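Local coordinates for uncharacterized protein (PDB 3R87), which probably hydrolyses thioesters, as a homotetrameric member of the hot-dog-fold 4-hydroxybenzoyl-CoA thioesterase family, at residues E34-H39 and C76-S81; D44-L49 and L55-Y60; F82-D85 and K89-W92; R93-R98 and S102-I107. All coordinates share one frame; numbering follows the deposited sequence. Where two conformers were deposited one is given.

Interaction 1. Residues E34-H39 and C76-S81; sequences ERAREH and CDIRTS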
loop_
_atom_site.group_PDB
_atom_site.type_symbol
_atom_site.label_atom_id
_atom_site.label_comp_id
_atom_site.label_asym_id
_atom_site.label_seq_id
_atom_site.Cartn_x
_atom_site.Cartn_y
_atom_site.Cartn_z
ATOM N N GLU A 34 -2.783 4.416 12.600
ATOM C CA GLU A 34 -1.890 5.548 12.452
ATOM C C GLU A 34 -2.688 6.824 12.144
ATOM O O GLU A 34 -2.444 7.870 12.769
ATOM C CB GLU A 34 -0.835 5.258 11.390
ATOM C CG GLU A 34 0.332 6.209 11.403
ATOM C CD GLU A 34 0.053 7.615 10.808
ATOM O OE1 GLU A 34 -0.695 7.731 9.882
ATOM O OE2 GLU A 34 0.655 8.614 11.256
ATOM N N ARG A 35 -3.623 6.750 11.201
ATOM C CA ARG A 35 -4.424 7.915 10.860
ATOM C C ARG A 35 -5.126 8.432 12.096
ATOM O O ARG A 35 -5.202 9.634 12.361
ATOM C CB ARG A 35 -5.478 7.564 9.809
ATOM C CG ARG A 35 -4.948 7.057 8.489
ATOM C CD ARG A 35 -6.109 6.699 7.592
ATOM N NE ARG A 35 -5.684 5.900 6.460
ATOM C CZ ARG A 35 -6.501 5.269 5.631
ATOM N NH1 ARG A 35 -7.823 5.409 5.789
ATOM N NH2 ARG A 35 -6.010 4.465 4.715
ATOM N N ALA A 36 -5.732 7.507 12.851
ATOM C CA ALA A 36 -6.536 7.887 13.998
ATOM C C ALA A 36 -5.664 8.558 15.060
ATOM O O ALA A 36 -6.131 9.523 15.710
ATOM C CB ALA A 36 -7.265 6.670 14.523
ATOM N N ARG A 37 -4.449 8.079 15.296
ATOM C CA ARG A 37 -3.566 8.760 16.221
ATOM C C ARG A 37 -3.248 10.162 15.743
ATOM O O ARG A 37 -3.176 11.093 16.554
ATOM C CB ARG A 37 -2.282 7.985 16.474
ATOM C CG ARG A 37 -2.475 6.650 17.132
ATOM C CD ARG A 37 -1.170 5.998 17.584
ATOM N NE ARG A 37 -0.239 5.775 16.474
ATOM C CZ ARG A 37 -0.225 4.692 15.702
ATOM N NH1 ARG A 37 -1.060 3.704 15.863
ATOM N NH2 ARG A 37 0.711 4.600 14.736
ATOM N N GLU A 38 -3.028 10.336 14.441
ATOM C CA GLU A 38 -2.771 11.692 13.938
ATOM C C GLU A 38 -3.890 12.641 14.249
ATOM O O GLU A 38 -3.645 13.792 14.577
ATOM C CB GLU A 38 -2.497 11.704 12.433
ATOM C CG GLU A 38 -1.267 10.940 11.994
ATOM C CD GLU A 38 -0.771 11.409 10.664
ATOM O OE1 GLU A 38 -1.046 12.539 10.234
ATOM O OE2 GLU A 38 -0.001 10.667 9.996
ATOM N N HIS A 39 -5.130 12.175 14.136
ATOM C CA HIS A 39 -6.275 13.037 14.425
ATOM C C HIS A 39 -6.383 13.366 15.895
ATOM O O HIS A 39 -6.871 14.443 16.229
ATOM C CB HIS A 39 -7.565 12.444 13.881
ATOM C CG HIS A 39 -7.646 12.599 12.396
ATOM N ND1 HIS A 39 -8.206 13.687 11.788
ATOM C CD2 HIS A 39 -7.252 11.803 11.391
ATOM C CE1 HIS A 39 -8.085 13.577 10.465
ATOM N NE2 HIS A 39 -7.484 12.427 10.196
ATOM N N CYS A 76 -16.126 1.933 8.852
ATOM C CA CYS A 76 -15.812 1.498 10.207
ATOM C C CYS A 76 -15.488 2.683 11.062
ATOM O O CYS A 76 -15.200 3.791 10.592
ATOM C CB CYS A 76 -14.606 0.590 10.156
ATOM S SG CYS A 76 -14.949 -0.992 9.366
ATOM N N ASP A 77 -15.608 2.486 12.380
ATOM C CA ASP A 77 -15.189 3.479 13.365
ATOM C C ASP A 77 -13.907 3.008 14.007
ATOM O O ASP A 77 -13.865 1.918 14.583
ATOM C CB ASP A 77 -16.282 3.637 14.421
ATOM C CG ASP A 77 -16.076 4.797 15.365
ATOM O OD1 ASP A 77 -15.247 5.669 15.121
ATOM O OD2 ASP A 77 -16.800 4.815 16.393
ATOM N N ILE A 78 -12.853 3.811 13.903
ATOM C CA ILE A 78 -11.629 3.563 14.648
ATOM C C ILE A 78 -11.779 4.290 15.987
ATOM O O ILE A 78 -11.995 5.495 16.003
ATOM C CB ILE A 78 -10.368 4.047 13.915
ATOM C CG1 ILE A 78 -10.333 3.633 12.466
ATOM C CG2 ILE A 78 -9.158 3.666 14.719
ATOM C CD1 ILE A 78 -10.325 2.176 12.308
ATOM N N ARG A 79 -11.674 3.539 17.070
ATOM C CA ARG A 79 -11.920 4.073 18.423
ATOM C C ARG A 79 -10.619 4.011 19.177
ATOM O O ARG A 79 -10.041 2.910 19.351
ATOM C CB ARG A 79 -13.013 3.256 19.080
ATOM C CG ARG A 79 -14.319 3.344 18.336
ATOM C CD ARG A 79 -15.463 2.668 19.055
ATOM N NE ARG A 79 -16.675 2.777 18.287
ATOM C CZ ARG A 79 -17.798 2.137 18.593
ATOM N NH1 ARG A 79 -17.809 1.312 19.669
ATOM N NH2 ARG A 79 -18.856 2.277 17.832
ATOM N N THR A 80 -10.150 5.154 19.662
ATOM C CA THR A 80 -8.808 5.296 20.193
ATOM C C THR A 80 -8.829 5.955 21.563
ATOM O O THR A 80 -9.503 6.970 21.746
ATOM C CB THR A 80 -7.980 6.197 19.245
ATOM O OG1 THR A 80 -7.881 5.560 17.969
ATOM C CG2 THR A 80 -6.581 6.481 19.741
ATOM N N SER A 81 -8.045 5.448 22.484
ATOM C CA SER A 81 -7.731 6.148 23.706
ATOM C C SER A 81 -6.234 6.070 23.961
ATOM O O SER A 81 -5.536 5.228 23.380
ATOM C CB SER A 81 -8.516 5.600 24.913
ATOM O OG SER A 81 -8.125 4.280 25.135
#
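Thr80 OG1 accepts a hydrogen bond from NE2 of Gln94 on the adjacent strand and has the methyl CB of Ala36 3.7 Å away, so the hydroxyl that faces the helix already has a polar partner. The same CB of Ala36 lies 3.6 Å from Ile78 CG2. With chi1 at -47°, CG1 of Ile78 sits beside the backbone N, which leaves CG2 anti to that N as the branch that reaches the helix. Ala36 thus rests against Ile78 and Thr80, two residues apart and so on the same face of the strand, and its small size lets Ala36 CA and Ile78 CA come within 6.7 Å. This is the hot-dog arrangement, in which helix 28-41 is wrapped by a curved antiparallel sheet. On the outward face of the strand, Arg79 NE bonds to Asp77 OD2 in a salt bridge of 2.8 Å; the oxygen lies close to the guanidinium plane, while the N-H comes from above the carboxylate plane. His8 ND1 is hydrogen-bonded to that oxygen too, and the Arg79 guanidinium makes a cation-pi contact with Trp97. On the helix, Arg35 NH2 forms a salt bridge with Glu16 of a second subunit.

Interaction 2. Residues D44-L49 and L55-Y60; sequences DKLATL and LGFAVY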
loop_
_atom_site.group_PDB
_atom_site.type_symbol
_atom_site.label_atom_id
_atom_site.label_comp_id
_atom_site.label_asym_id
_atom_site.label_seq_id
_atom_site.Cartn_x
_atom_site.Cartn_y
_atom_site.Cartn_z
ATOM N N ASP A 44 -1.389 18.801 11.787
ATOM C CA ASP A 44 -0.635 19.979 11.530
ATOM C C ASP A 44 0.497 20.173 12.517
ATOM O O ASP A 44 1.572 20.647 12.195
ATOM C CB ASP A 44 -1.552 21.242 11.587
ATOM C CG ASP A 44 -2.376 21.422 10.366
ATOM O OD1 ASP A 44 -2.093 20.836 9.287
ATOM O OD2 ASP A 44 -3.264 22.290 10.410
ATOM N N LYS A 45 0.223 19.793 13.774
ATOM C CA LYS A 45 1.282 19.837 14.803
ATOM C C LYS A 45 2.348 18.836 14.550
ATOM O O LYS A 45 3.511 19.096 14.761
ATOM C CB LYS A 45 0.713 19.620 16.187
ATOM C CG LYS A 45 -0.251 20.740 16.594
ATOM C CD LYS A 45 -0.354 20.866 17.947
ATOM C CE LYS A 45 -1.164 22.164 18.200
ATOM N NZ LYS A 45 -0.350 23.427 18.360
ATOM N N LEU A 46 1.977 17.628 14.040
ATOM C CA LEU A 46 2.990 16.659 13.667
ATOM C C LEU A 46 3.860 17.201 12.509
ATOM O O LEU A 46 5.054 17.014 12.523
ATOM C CB LEU A 46 2.325 15.363 13.210
ATOM C CG LEU A 46 1.695 14.571 14.292
ATOM C CD1 LEU A 46 0.950 13.373 13.696
ATOM C CD2 LEU A 46 2.668 14.129 15.380
ATOM N N ALA A 47 3.251 17.840 11.503
ATOM C CA ALA A 47 4.015 18.338 10.397
ATOM C C ALA A 47 4.952 19.464 10.895
ATOM O O ALA A 47 6.083 19.484 10.397
ATOM C CB ALA A 47 3.090 18.849 9.324
ATOM N N THR A 48 4.448 20.382 11.719
ATOM C CA THR A 48 5.302 21.496 12.251
ATOM C C THR A 48 6.422 20.915 13.092
ATOM O O THR A 48 7.576 21.368 12.972
ATOM C CB THR A 48 4.425 22.444 13.073
ATOM O OG1 THR A 48 3.390 23.029 12.219
ATOM C CG2 THR A 48 5.259 23.540 13.722
ATOM N N LEU A 49 6.122 19.944 13.925
ATOM C CA LEU A 49 7.174 19.363 14.809
ATOM C C LEU A 49 8.298 18.735 13.941
ATOM O O LEU A 49 9.469 18.887 14.202
ATOM C CB LEU A 49 6.544 18.351 15.764
ATOM C CG LEU A 49 7.503 17.612 16.737
ATOM C CD1 LEU A 49 8.063 18.603 17.789
ATOM C CD2 LEU A 49 6.851 16.462 17.417
ATOM N N LEU A 55 11.578 16.167 14.860
ATOM C CA LEU A 55 11.030 15.137 15.800
ATOM C C LEU A 55 9.871 14.518 15.217
ATOM O O LEU A 55 8.987 15.177 14.585
ATOM C CB LEU A 55 10.707 15.760 17.169
ATOM C CG LEU A 55 11.948 16.327 17.922
ATOM C CD1 LEU A 55 11.421 16.810 19.319
ATOM C CD2 LEU A 55 13.145 15.388 18.112
ATOM N N GLY A 56 9.698 13.239 15.442
ATOM C CA GLY A 56 8.478 12.570 15.011
ATOM C C GLY A 56 8.258 11.331 15.930
ATOM O O GLY A 56 9.070 11.050 16.812
ATOM N N PHE A 57 7.113 10.706 15.761
ATOM C CA PHE A 57 6.807 9.515 16.649
ATOM C C PHE A 57 7.027 8.232 15.888
ATOM O O PHE A 57 6.949 8.208 14.649
ATOM C CB PHE A 57 5.396 9.675 17.116
ATOM C CG PHE A 57 5.241 10.839 18.003
ATOM C CD1 PHE A 57 5.526 10.725 19.336
ATOM C CD2 PHE A 57 4.775 12.019 17.531
ATOM C CE1 PHE A 57 5.390 11.827 20.148
ATOM C CE2 PHE A 57 4.652 13.102 18.384
ATOM C CZ PHE A 57 5.027 13.003 19.687
ATOM N N ALA A 58 7.280 7.173 16.701
ATOM C CA ALA A 58 7.511 5.839 16.166
ATOM C C ALA A 58 6.785 4.841 16.996
ATOM O O ALA A 58 6.704 4.966 18.245
ATOM C CB ALA A 58 9.004 5.546 16.073
ATOM N N VAL A 59 6.250 3.820 16.401
ATOM C CA VAL A 59 5.676 2.704 17.093
ATOM C C VAL A 59 6.809 1.799 17.535
ATOM O O VAL A 59 7.587 1.313 16.689
ATOM C CB VAL A 59 4.638 1.980 16.200
ATOM C CG1 VAL A 59 4.179 0.716 16.849
ATOM C CG2 VAL A 59 3.423 2.884 15.871
ATOM N N TYR A 60 6.886 1.524 18.831
ATOM C CA TYR A 60 7.805 0.577 19.386
ATOM C C TYR A 60 7.221 -0.821 19.500
ATOM O O TYR A 60 7.879 -1.797 19.184
ATOM C CB TYR A 60 8.288 1.152 20.759
ATOM C CG TYR A 60 9.125 0.154 21.508
ATOM C CD1 TYR A 60 10.230 -0.448 20.889
ATOM C CD2 TYR A 60 8.762 -0.198 22.805
ATOM C CE1 TYR A 60 11.041 -1.428 21.571
ATOM C CE2 TYR A 60 9.598 -1.139 23.551
ATOM C CZ TYR A 60 10.687 -1.750 22.851
ATOM O OH TYR A 60 11.462 -2.674 23.552
HETATM O O HOH W 1 6.216 14.943 13.976
#
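Leu49 on helix 43-53 packs against Leu55 and Phe57, where the chain enters strand 56-66, and every carbon of its side chain takes part. CB begins 4.2 Å from the carbonyl O of Leu55. CG, carried anti to the backbone N (chi1 178°), lies 3.7 Å from Leu55 CB and beside the same carbonyl. The two methyls then divide: CD1 stays with Leu55, 4.1 Å from its CD1, while CD2 passes the carbonyl and reaches Phe57 CE2 at 4.1 Å, an oblique approach to the ring. Leu46, one helical turn earlier, comes at the ring from its edge, its CD2 3.7 Å from Phe57 CD2 and close to the ring plane; the two side chains cross at about a right angle. Ile128 of helix 126-133 touches both Leu49 and Phe57, so the cluster joins three elements at one end of the hot-dog domain. His53 and Asp127, residues seen to bind magnesium, lie close by, although no metal is bound to this chain in the model; Lys45 forms a salt bridge with Asp127. A single water donates to Leu46 O at 2.8 Å and to Leu55 O at 2.8 Å. The helix and strand are therefore held by apolar contact of leucines and phenylalanine, with the water supplying the polar link between two carbonyls that cannot bond to each other.

Interaction 3. Residues F82-D85 and K89-W92; sequences FTLD and KTLW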
loop_
_atom_site.group_PDB
_atom_site.type_symbol
_atom_site.label_atom_id
_atom_site.label_comp_id
_atom_site.label_asym_id
_atom_site.label_seq_id
_atom_site.Cartn_x
_atom_site.Cartn_y
_atom_site.Cartn_z
ATOM N N PHE A 82 -5.711 6.949 24.806
ATOM C CA PHE A 82 -4.300 6.981 25.161
ATOM C C PHE A 82 -4.117 7.143 26.608
ATOM O O PHE A 82 -4.975 7.699 27.332
ATOM C CB PHE A 82 -3.475 8.094 24.397
ATOM C CG PHE A 82 -3.868 9.475 24.754
ATOM C CD1 PHE A 82 -4.854 10.226 24.043
ATOM C CD2 PHE A 82 -3.237 10.107 25.857
ATOM C CE1 PHE A 82 -5.196 11.507 24.410
ATOM C CE2 PHE A 82 -3.647 11.389 26.214
ATOM C CZ PHE A 82 -4.614 12.126 25.461
ATOM N N THR A 83 -2.965 6.677 27.085
ATOM C CA THR A 83 -2.519 6.940 28.439
ATOM C C THR A 83 -1.014 7.212 28.351
ATOM O O THR A 83 -0.279 6.641 27.608
ATOM C CB THR A 83 -2.746 5.720 29.312
ATOM O OG1 THR A 83 -1.763 4.795 29.136
ATOM C CG2 THR A 83 -3.997 4.911 28.931
ATOM N N LEU A 84 -0.582 8.135 29.137
ATOM C CA LEU A 84 0.849 8.495 29.202
ATOM C C LEU A 84 1.531 7.511 30.131
ATOM O O LEU A 84 0.987 7.199 31.194
ATOM C CB LEU A 84 1.023 9.962 29.658
ATOM C CG LEU A 84 0.001 10.889 28.928
ATOM C CD1 LEU A 84 -0.197 12.318 29.472
ATOM C CD2 LEU A 84 0.430 10.889 27.395
ATOM N N ASP A 85 2.740 7.075 29.841
ATOM C CA ASP A 85 3.414 6.127 30.696
ATOM C C ASP A 85 4.850 6.698 30.916
ATOM O O ASP A 85 5.788 6.285 30.263
ATOM C CB ASP A 85 3.415 4.780 29.955
ATOM C CG ASP A 85 4.163 3.682 30.701
ATOM O OD1 ASP A 85 4.678 2.712 30.034
ATOM O OD2 ASP A 85 4.217 3.763 31.936
ATOM N N LYS A 89 7.052 7.432 26.768
ATOM C CA LYS A 89 6.142 6.454 26.175
ATOM C C LYS A 89 4.707 7.010 26.205
ATOM O O LYS A 89 4.265 7.687 27.177
ATOM C CB LYS A 89 6.110 5.211 27.053
ATOM C CG LYS A 89 7.489 4.636 27.330
ATOM C CD LYS A 89 7.383 3.253 27.934
ATOM C CE LYS A 89 7.008 2.233 26.862
ATOM N NZ LYS A 89 7.258 0.807 27.235
ATOM N N THR A 90 3.958 6.617 25.183
ATOM C CA THR A 90 2.525 6.810 25.129
ATOM C C THR A 90 1.917 5.465 24.777
ATOM O O THR A 90 2.360 4.805 23.832
ATOM C CB THR A 90 2.114 7.910 24.132
ATOM O OG1 THR A 90 2.764 9.120 24.462
ATOM C CG2 THR A 90 0.610 8.206 24.316
ATOM N N LEU A 91 0.891 5.023 25.545
ATOM C CA LEU A 91 0.182 3.826 25.275
ATOM C C LEU A 91 -1.140 4.124 24.615
ATOM O O LEU A 91 -1.878 5.007 25.102
ATOM C CB LEU A 91 -0.049 3.042 26.603
ATOM C CG LEU A 91 1.143 2.958 27.464
ATOM C CD1 LEU A 91 0.758 2.247 28.759
ATOM C CD2 LEU A 91 2.299 2.254 26.695
ATOM N N TRP A 92 -1.452 3.455 23.550
ATOM C CA TRP A 92 -2.674 3.651 22.805
ATOM C C TRP A 92 -3.459 2.363 22.791
ATOM O O TRP A 92 -2.890 1.277 22.549
ATOM C CB TRP A 92 -2.376 4.099 21.389
ATOM C CG TRP A 92 -1.582 5.350 21.252
ATOM C CD1 TRP A 92 -0.233 5.495 21.281
ATOM C CD2 TRP A 92 -2.103 6.675 21.016
ATOM N NE1 TRP A 92 0.093 6.807 21.083
ATOM C CE2 TRP A 92 -1.021 7.561 20.904
ATOM C CE3 TRP A 92 -3.406 7.182 20.814
ATOM C CZ2 TRP A 92 -1.179 8.934 20.608
ATOM C CZ3 TRP A 92 -3.567 8.522 20.534
ATOM C CH2 TRP A 92 -2.474 9.376 20.469
HETATM O O HOH W 2 8.385 7.168 29.647
#
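Lys89 runs alongside Asp85 where the two strands approach their turn, its CD 3.5 Å from Asp85 OD1 in the conformer described. Its ammonium goes on to a salt bridge with Glu111, leaving NZ 4.3 Å from Asp85 OD1, too far for a second one. A water donates to Asp85 O and accepts from Lys89 N, closing this end of the pair. Thr90 lies beside Leu84 on the face turned to helix 126-133, with loose contact between their methyls. Leu91 is the hydrogen-bonded partner of Thr83: Thr83 N bonds to Leu91 O at 2.8 Å, and Leu91 N to Thr83 O at 2.9 Å. The Leu91 side chain crosses to Asp85, its CG 3.8 Å from Asp85 CB. Trp92 then meets Phe82 on the same face as Thr90, where helix 28-41 also packs. Phe82 CB stands over the six-membered ring of the Trp92 indole, 3.9 Å from its centroid, a CH-pi contact; chi1 of 66° puts CG between the backbone N and the carbonyl carbon, and the ring lies beside the indole with the planes at 56°. This antiparallel hairpin of strands 75-85 and 89-97 thus changes character along its length, from charge and water near the turn to aromatic packing against the central helix.

Interaction 4. Residues R93-R98 and S102-I107; sequences RQEVWR and SRAAVI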
loop_
_atom_site.group_PDB
_atom_site.type_symbol
_atom_site.label_atom_id
_atom_site.label_comp_id
_atom_site.label_asym_id
_atom_site.label_seq_id
_atom_site.Cartn_x
_atom_site.Cartn_y
_atom_site.Cartn_z
ATOM N N ARG A 93 -4.766 2.437 23.016
ATOM C CA ARG A 93 -5.692 1.361 22.780
ATOM C C ARG A 93 -6.503 1.753 21.562
ATOM O O ARG A 93 -7.144 2.815 21.581
ATOM C CB ARG A 93 -6.601 1.129 23.993
ATOM C CG ARG A 93 -7.694 0.118 23.746
ATOM C CD ARG A 93 -7.139 -1.269 23.619
ATOM N NE ARG A 93 -8.204 -2.256 23.608
ATOM C CZ ARG A 93 -8.104 -3.453 24.166
ATOM N NH1 ARG A 93 -6.929 -3.949 24.624
ATOM N NH2 ARG A 93 -9.192 -4.201 24.154
ATOM N N GLN A 94 -6.524 0.931 20.515
ATOM C CA GLN A 94 -7.199 1.265 19.299
ATOM C C GLN A 94 -8.009 0.097 18.829
ATOM O O GLN A 94 -7.549 -1.066 18.896
ATOM C CB GLN A 94 -6.235 1.765 18.210
ATOM C CG GLN A 94 -5.384 2.917 18.718
ATOM C CD GLN A 94 -4.627 3.598 17.615
ATOM O OE1 GLN A 94 -3.441 3.299 17.401
ATOM N NE2 GLN A 94 -5.298 4.464 16.873
ATOM N N GLU A 95 -9.224 0.335 18.343
ATOM C CA GLU A 95 -10.109 -0.717 17.950
ATOM C C GLU A 95 -10.849 -0.353 16.681
ATOM O O GLU A 95 -11.269 0.788 16.507
ATOM C CB GLU A 95 -11.154 -1.024 19.046
ATOM C CG GLU A 95 -10.468 -1.414 20.368
ATOM C CD GLU A 95 -11.397 -1.773 21.480
ATOM O OE1 GLU A 95 -12.648 -1.674 21.310
ATOM O OE2 GLU A 95 -10.884 -2.159 22.565
ATOM N N VAL A 96 -11.021 -1.326 15.785
ATOM C CA VAL A 96 -11.870 -1.152 14.601
ATOM C C VAL A 96 -13.218 -1.752 14.874
ATOM O O VAL A 96 -13.318 -2.945 15.197
ATOM C CB VAL A 96 -11.246 -1.923 13.390
ATOM C CG1 VAL A 96 -12.166 -1.794 12.190
ATOM C CG2 VAL A 96 -9.834 -1.505 13.115
ATOM N N TRP A 97 -14.277 -0.934 14.716
ATOM C CA TRP A 97 -15.647 -1.418 14.922
ATOM C C TRP A 97 -16.399 -1.332 13.581
ATOM O O TRP A 97 -16.553 -0.230 12.995
ATOM C CB TRP A 97 -16.353 -0.527 15.971
ATOM C CG TRP A 97 -15.886 -0.876 17.356
ATOM C CD1 TRP A 97 -14.656 -0.651 17.903
ATOM C CD2 TRP A 97 -16.641 -1.538 18.365
ATOM N NE1 TRP A 97 -14.618 -1.124 19.196
ATOM C CE2 TRP A 97 -15.831 -1.682 19.483
ATOM C CE3 TRP A 97 -17.968 -2.046 18.404
ATOM C CZ2 TRP A 97 -16.272 -2.285 20.674
ATOM C CZ3 TRP A 97 -18.407 -2.613 19.570
ATOM C CH2 TRP A 97 -17.580 -2.728 20.685
ATOM N N ARG A 98 -16.899 -2.466 13.133
ATOM C CA ARG A 98 -17.760 -2.536 11.957
ATOM C C ARG A 98 -19.110 -1.932 12.266
ATOM O O ARG A 98 -19.545 -1.900 13.460
ATOM C CB ARG A 98 -17.938 -3.948 11.473
ATOM C CG ARG A 98 -16.613 -4.594 10.986
ATOM C CD ARG A 98 -16.766 -6.022 10.619
ATOM N NE ARG A 98 -17.603 -6.201 9.424
ATOM C CZ ARG A 98 -18.291 -7.313 9.099
ATOM N NH1 ARG A 98 -18.294 -8.400 9.900
ATOM N NH2 ARG A 98 -18.997 -7.361 7.985
ATOM N N SER A 102 -21.204 -5.567 17.836
ATOM C CA SER A 102 -21.184 -5.645 19.289
ATOM C C SER A 102 -19.803 -6.024 19.850
ATOM O O SER A 102 -19.669 -6.160 21.072
ATOM C CB SER A 102 -22.242 -6.627 19.786
ATOM O OG SER A 102 -23.536 -6.130 19.506
ATOM N N ARG A 103 -18.814 -6.191 18.982
ATOM C CA ARG A 103 -17.462 -6.432 19.403
ATOM C C ARG A 103 -16.532 -5.771 18.386
ATOM O O ARG A 103 -16.892 -5.643 17.212
ATOM C CB ARG A 103 -17.176 -7.956 19.403
ATOM C CG ARG A 103 -16.080 -8.508 20.082
ATOM C CD ARG A 103 -16.314 -9.942 20.067
ATOM N NE ARG A 103 -16.279 -10.348 18.674
ATOM C CZ ARG A 103 -15.691 -11.490 18.277
ATOM N NH1 ARG A 103 -15.083 -12.297 19.150
ATOM N NH2 ARG A 103 -15.746 -11.846 17.031
ATOM N N ALA A 104 -15.343 -5.396 18.836
ATOM C CA ALA A 104 -14.330 -4.903 17.932
ATOM C C ALA A 104 -13.916 -5.992 16.939
ATOM O O ALA A 104 -13.711 -7.153 17.339
ATOM C CB ALA A 104 -13.121 -4.482 18.722
ATOM N N ALA A 105 -13.744 -5.621 15.695
ATOM C CA ALA A 105 -13.183 -6.542 14.705
ATOM C C ALA A 105 -11.692 -6.678 14.852
ATOM O O ALA A 105 -11.142 -7.748 14.524
ATOM C CB ALA A 105 -13.497 -6.020 13.308
ATOM N N VAL A 106 -11.007 -5.636 15.274
ATOM C CA VAL A 106 -9.551 -5.579 15.400
ATOM C C VAL A 106 -9.249 -4.785 16.654
ATOM O O VAL A 106 -9.866 -3.716 16.865
ATOM C CB VAL A 106 -8.879 -4.964 14.178
ATOM C CG1 VAL A 106 -7.347 -4.938 14.343
ATOM C CG2 VAL A 106 -9.291 -5.665 12.907
ATOM N N ILE A 107 -8.310 -5.248 17.438
ATOM C CA ILE A 107 -7.827 -4.580 18.647
ATOM C C ILE A 107 -6.337 -4.395 18.532
ATOM O O ILE A 107 -5.624 -5.363 18.198
ATOM C CB ILE A 107 -8.173 -5.384 19.885
ATOM C CG1 ILE A 107 -9.686 -5.499 20.059
ATOM C CG2 ILE A 107 -7.474 -4.757 21.137
ATOM C CD1 ILE A 107 -10.147 -6.553 21.067
HETATM O O HOH W 3 -16.549 -4.905 14.554
#
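Strands 89-97 and 106-115 run antiparallel into a classic beta bulge, where Val96 faces both Ala105 and Val106: Val96 N bonds to Val106 O at 2.9 Å, and Ala105 N to Val96 O at 2.8 Å. Ala105, with phi and psi of -77° and -32°, takes the helix-like backbone of the first bulge position. Toward helix 28-41, Val96 and Val106 lie side by side, Val96 CG2 3.7 Å from Val106 CB, and both touch Phe29. The other face mixes charged and apolar groups. There Glu95 reaches out with an extended chain, and its OE2 takes both NE and NH2 of Arg93, OE2 lying in the guanidinium plane; NE, at 2.9 Å from OE2, uses the anti lone pair. Glu95 OE1 receives Trp97 NE1, also at 2.9 Å and close to the ring plane. The two bonds to OE2 fix the rotation of the guanidinium, and Ile107 CG2 settles over its centre, 3.4 Å from Arg93 CZ. Bent at chi2 (70°), the Arg93 chain brings the group across to this methyl, while NH1 forms a salt bridge with Asp109. Likewise, Ala104 lies over the Trp97 indole, its CA 4.0 Å from the centroid of the five-membered ring. One carboxylate thus fixes two flat groups within the first strand, and segment 102-107 lays aliphatic carbon over both, pairing charge with apolar cover on a partly exposed face.

Overall arrangement
All four contacts reach one antiparallel sheet of the hot-dog fold. Interaction 2 is nested within the loop closed by interaction 1, and interactions 3 and 4 follow in series. Strand 75-85 serves interactions 1 and 3, and strand 89-97 serves 3 and 4, whose centres are about 19 Å apart. Interaction 1 is the most central, about 5 Å from the chain's centre; its Arg37 packs on Trp92 of interaction 3 and hydrogen-bonds to Gln94 of interaction 4. Interactions 2 and 4 lie on opposite sides of that centre, their own centres about 25 Å apart. Sheet and helix 28-41 connect the bulged hairpin with the end carrying the magnesium-binding residues, and interactions 1 and 2 touch the second subunit.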